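Local structure of Lmo0741 protein (Listeria monocytogenes, 4R1H) at residues Glu83-Glu86 with Asn87-Lys91. The protein is probably a DNA-binding transcription regulator of the GntR family, with a winged helix-turn-helix domain. Residues are numbered along the deposited sequence; the frame is centred on the assembly and turned at random.
Sequences EQLE and NDIAK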
loop_
_atom_site.group_PDB
_atom_site.type_symbol
_atom_site.label_atom_id
_atom_site.label_comp_id
_atom_site.label_asym_id
_atom_site.label_seq_id
_atom_site.Cartn_x
_atom_site.Cartn_y
_atom_site.Cartn_z
ATOM N N GLU A 83 -19.048 12.400 -2.012
ATOM C CA GLU A 83 -18.154 12.517 -3.206
ATOM C C GLU A 83 -16.730 12.920 -2.811
ATOM O O GLU A 83 -15.719 12.391 -3.338
ATOM C CB GLU A 83 -18.705 13.457 -4.232
ATOM C CG GLU A 83 -19.929 12.883 -4.934
ATOM C CD GLU A 83 -20.788 13.945 -5.603
ATOM O OE1 GLU A 83 -21.992 13.655 -5.820
ATOM O OE2 GLU A 83 -20.268 15.054 -5.900
ATOM N N GLN A 84 -16.622 13.872 -1.884
ATOM C CA GLN A 84 -15.300 14.364 -1.467
ATOM C C GLN A 84 -14.552 13.259 -0.709
ATOM O O GLN A 84 -13.302 13.122 -0.862
ATOM C CB GLN A 84 -15.412 15.694 -0.658
ATOM C CG GLN A 84 -14.083 16.315 -0.209
ATOM C CD GLN A 84 -13.271 16.992 -1.328
ATOM O OE1 GLN A 84 -13.793 17.819 -2.111
ATOM N NE2 GLN A 84 -11.968 16.660 -1.399
ATOM N N LEU A 85 -15.273 12.452 0.091
ATOM C CA LEU A 85 -14.655 11.324 0.780
ATOM C C LEU A 85 -14.043 10.304 -0.269
ATOM O O LEU A 85 -12.861 9.898 -0.149
ATOM C CB LEU A 85 -15.670 10.591 1.598
ATOM C CG LEU A 85 -15.229 9.307 2.299
ATOM C CD1 LEU A 85 -14.104 9.534 3.286
ATOM C CD2 LEU A 85 -16.363 8.574 3.004
ATOM N N GLU A 86 -14.847 9.905 -1.223
ATOM C CA GLU A 86 -14.332 9.035 -2.318
ATOM C C GLU A 86 -13.098 9.647 -2.981
ATOM O O GLU A 86 -12.040 8.964 -3.145
ATOM C CB GLU A 86 -15.395 8.783 -3.357
ATOM C CG GLU A 86 -14.897 7.819 -4.457
ATOM C CD GLU A 86 -15.926 7.594 -5.554
ATOM O OE1 GLU A 86 -17.172 7.741 -5.283
ATOM O OE2 GLU A 86 -15.613 7.320 -6.695
ATOM N N ASN A 87 -13.144 10.919 -3.278
ATOM C CA ASN A 87 -12.043 11.630 -3.996
ATOM C C ASN A 87 -10.788 11.600 -3.141
ATOM O O ASN A 87 -9.679 11.276 -3.607
ATOM C CB ASN A 87 -12.411 13.091 -4.378
ATOM C CG ASN A 87 -11.418 13.756 -5.379
ATOM O OD1 ASN A 87 -10.322 14.203 -4.993
ATOM N ND2 ASN A 87 -11.822 13.873 -6.650
ATOM N N ASP A 88 -10.923 11.942 -1.885
ATOM C CA ASP A 88 -9.799 11.918 -0.953
ATOM C C ASP A 88 -9.124 10.523 -0.848
ATOM O O ASP A 88 -7.866 10.475 -0.888
ATOM C CB ASP A 88 -10.203 12.396 0.472
ATOM C CG ASP A 88 -10.532 13.883 0.537
ATOM O OD1 ASP A 88 -10.276 14.681 -0.406
ATOM O OD2 ASP A 88 -11.143 14.249 1.586
ATOM N N ILE A 89 -9.916 9.451 -0.753
ATOM C CA ILE A 89 -9.380 8.149 -0.579
ATOM C C ILE A 89 -8.710 7.668 -1.868
ATOM O O ILE A 89 -7.548 7.146 -1.811
ATOM C CB ILE A 89 -10.402 7.157 -0.118
ATOM C CG1 ILE A 89 -10.938 7.492 1.341
ATOM C CG2 ILE A 89 -9.822 5.772 -0.018
ATOM C CD1 ILE A 89 -12.185 6.691 1.641
ATOM N N ALA A 90 -9.395 7.873 -2.960
ATOM C CA ALA A 90 -8.873 7.463 -4.293
ATOM C C ALA A 90 -7.590 8.251 -4.606
ATOM O O ALA A 90 -6.618 7.684 -5.155
ATOM C CB ALA A 90 -9.877 7.678 -5.382
ATOM N N LYS A 91 -7.573 9.544 -4.318
ATOM C CA LYS A 91 -6.369 10.352 -4.573
ATOM C C LYS A 91 -5.161 9.828 -3.850
ATOM O O LYS A 91 -4.047 9.687 -4.447
ATOM C CB LYS A 91 -6.626 11.816 -4.209
ATOM C CG LYS A 91 -5.460 12.719 -4.523
ATOM C CD LYS A 91 -5.858 14.141 -4.085
ATOM C CE LYS A 91 -4.824 15.155 -4.506
ATOM N NZ LYS A 91 -4.137 15.705 -3.295
#
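Gln-84 carries its CG trans to the backbone N (chi1 -178°) and then bends at chi2 (74°), which turns its amide along the helix toward Asp-88, whose own CG lies trans to its carbonyl carbon and leans back over the preceding turn. The two groups meet at 2.8 Å from Gln-84 NE2 to Asp-88 OD1, a somewhat bent hydrogen bond. Its acceptor lies close to the amide plane, whereas NE2 meets the syn side of OD1 from well out of the carboxylate plane, and the planes of the two flat groups stand 52° apart. Gln-84 was modelled in two conformers, and the bond is described for one of them, so this exposed link should be treated with caution.

Between the same two residues the main chain adds a second tie, Asp-88 N to Gln-84 O at 2.8 Å; the bonds from Asn-87 N to Glu-83 O and from Ala-90 N to Glu-86 O continue the i to i+4 ladder. One residue further round, Leu-85 and Ile-89 run side by side in the same direction, their CD1 methyls 3.8 Å apart. This apolar ridge faces helix 12-25, where both side chains touch His-21. Ala-90 and Asn-87 pack on Trp-114 of the second subunit, and Ile-89 also meets Leu-104 of that subunit. The stretch is thus an amphipathic alpha-helical segment, with a polar Gln-Asp i to i+4 pair at its surface, in the long helix 79-103 that follows the two-stranded wing of the winged helix-turn-helix fold and contributes to the dimer contact.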